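Local coordinates for dual specificity protein phosphatase 18 (PDB 2ESB) that removes phosphate from tyrosine, serine and threonine residues of proteins, working on MAP kinase peptides with a preference for phosphotyrosine and doubly phosphorylated forms, at residues A[48-53]-A[67-72]. Numbering follows the deposited sequence.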
loop_
_atom_site.group_PDB
_atom_site.type_symbol
_atom_site.label_atom_id
_atom_site.label_comp_id
_atom_site.label_asym_id
_atom_site.label_seq_id
_atom_site.Cartn_x
_atom_site.Cartn_y
_atom_site.Cartn_z
ATOM N N MET A 48 3.469 10.373 9.664
ATOM C CA MET A 48 3.895 8.985 9.763
ATOM C C MET A 48 4.364 8.484 8.398
ATOM O O MET A 48 3.661 8.637 7.401
ATOM C CB MET A 48 2.724 8.108 10.233
ATOM C CG MET A 48 3.091 6.633 10.432
ATOM S SD MET A 48 4.119 6.391 11.904
ATOM C CE MET A 48 5.208 5.081 11.359
ATOM N N VAL A 49 5.554 7.896 8.363
ATOM C CA VAL A 49 6.108 7.351 7.130
ATOM C C VAL A 49 6.350 5.854 7.309
ATOM O O VAL A 49 7.085 5.431 8.208
ATOM C CB VAL A 49 7.445 8.033 6.752
ATOM C CG1 VAL A 49 8.056 7.332 5.541
ATOM C CG2 VAL A 49 7.209 9.522 6.434
ATOM N N ILE A 50 5.718 5.055 6.459
ATOM C CA ILE A 50 5.865 3.607 6.514
ATOM C C ILE A 50 6.590 3.147 5.256
ATOM O O ILE A 50 6.047 3.181 4.156
ATOM C CB ILE A 50 4.499 2.901 6.604
ATOM C CG1 ILE A 50 3.736 3.401 7.841
ATOM C CG2 ILE A 50 4.716 1.397 6.704
ATOM C CD1 ILE A 50 2.379 2.711 8.086
ATOM N N ASN A 51 7.834 2.731 5.443
ATOM C CA ASN A 51 8.712 2.293 4.371
ATOM C C ASN A 51 8.542 0.792 4.189
ATOM O O ASN A 51 9.005 -0.009 5.003
ATOM C CB ASN A 51 10.151 2.682 4.762
ATOM C CG ASN A 51 11.208 2.202 3.777
ATOM O OD1 ASN A 51 10.957 1.390 2.888
ATOM N ND2 ASN A 51 12.423 2.696 3.964
ATOM N N VAL A 52 7.861 0.410 3.112
ATOM C CA VAL A 52 7.625 -0.996 2.838
ATOM C C VAL A 52 8.700 -1.538 1.894
ATOM O O VAL A 52 8.443 -1.825 0.727
ATOM C CB VAL A 52 6.214 -1.214 2.218
ATOM C CG1 VAL A 52 5.827 -2.674 2.324
ATOM C CG2 VAL A 52 5.184 -0.343 2.932
ATOM N N SER A 53 9.917 -1.662 2.402
ATOM C CA SER A 53 11.018 -2.175 1.586
ATOM C C SER A 53 12.168 -2.607 2.475
ATOM O O SER A 53 12.262 -2.213 3.634
ATOM C CB SER A 53 11.553 -1.093 0.651
ATOM O OG SER A 53 12.440 -0.248 1.373
ATOM N N MET A 67 8.928 4.042 10.243
ATOM C CA MET A 67 9.014 2.622 10.547
ATOM C C MET A 67 9.280 1.904 9.232
ATOM O O MET A 67 9.096 2.468 8.151
ATOM C CB MET A 67 7.730 2.088 11.189
ATOM C CG MET A 67 6.583 1.873 10.228
ATOM S SD MET A 67 5.195 1.117 11.100
ATOM C CE MET A 67 5.745 -0.606 11.043
ATOM N N GLN A 68 9.710 0.655 9.317
ATOM C CA GLN A 68 10.010 -0.091 8.112
ATOM C C GLN A 68 9.488 -1.509 8.177
ATOM O O GLN A 68 9.575 -2.172 9.218
ATOM C CB GLN A 68 11.523 -0.102 7.889
ATOM C CG GLN A 68 11.974 -0.684 6.559
ATOM C CD GLN A 68 13.340 -0.167 6.155
ATOM O OE1 GLN A 68 13.925 0.677 6.842
ATOM N NE2 GLN A 68 13.852 -0.655 5.035
ATOM N N VAL A 69 8.918 -1.947 7.056
ATOM C CA VAL A 69 8.382 -3.298 6.880
ATOM C C VAL A 69 9.342 -3.831 5.825
ATOM O O VAL A 69 9.155 -3.596 4.628
ATOM C CB VAL A 69 6.953 -3.253 6.320
ATOM C CG1 VAL A 69 6.399 -4.678 6.155
ATOM C CG2 VAL A 69 6.084 -2.442 7.251
ATOM N N PRO A 70 10.385 -4.556 6.261
ATOM C CA PRO A 70 11.417 -5.118 5.387
ATOM C C PRO A 70 11.043 -6.285 4.485
ATOM O O PRO A 70 11.341 -7.434 4.805
ATOM C CB PRO A 70 12.522 -5.484 6.378
ATOM C CG PRO A 70 11.723 -6.016 7.529
ATOM C CD PRO A 70 10.597 -4.992 7.659
ATOM N N VAL A 71 10.397 -5.992 3.360
ATOM C CA VAL A 71 10.041 -7.039 2.407
ATOM C C VAL A 71 10.570 -6.679 1.035
ATOM O O VAL A 71 10.640 -5.505 0.669
ATOM C CB VAL A 71 8.517 -7.252 2.298
ATOM C CG1 VAL A 71 7.954 -7.714 3.646
ATOM C CG2 VAL A 71 7.850 -5.978 1.849
ATOM N N ALA A 72 10.988 -7.698 0.296
ATOM C CA ALA A 72 11.481 -7.512 -1.051
ATOM C C ALA A 72 10.239 -7.583 -1.927
ATOM O O ALA A 72 9.205 -8.109 -1.501
ATOM C CB ALA A 72 12.451 -8.641 -1.416
#
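Ile50 and Met67 lie side by side on one face of the central sheet of this dual-specificity phosphatase fold, where edge strand 65-68 runs parallel to strand 48-51. CG of Met67 meets Ile50 CG2 at 4.0 Å and the end of Met48 at its methyl CE, 3.7 Å away. Met67 has its CG wedged between backbone N and carbonyl carbon (chi1 76°), which brings this methylene within reach of both. On the same side, beyond the strand ends, Ile50 CG2 touches Val69 CG2, and Val52 CG1 packs against Val71 CG2 at 3.9 Å. Helix 83-95 packs against both methionines, which share a contact with His89; Val52 comes close to Cys104, the predicted phosphocysteine nucleophile, so the apolar row leads toward the probable active site.

Three backbone bonds establish the parallel pairing: Met67 N to Val49 O, Asn51 N to Met67 O (3.0 Å) and Val69 N to Asn51 O (2.8 Å). Past the strand ends the chains remain adjacent, with CA-H...O contacts such as Pro70 CA to Ser53 O, 3.5 Å; Pro70 itself centres an inverse gamma turn.

On the opposite face the side-chain amides of Asn51 and Gln68 stack with planes 13° apart, Asn51 ND2 lying 3.7 Å from Gln68 CD. The Asn51 amide is held at both its N and its O: ND2 donates to Val56 O and Asn58 OD1, while OD1 accepts Ser53 OG in its carbonyl plane, on a lone pair. Gln68 NE2 donates to Ser53 O at 2.6 Å, nearly straight at 168° but approaching from above that carbonyl's plane.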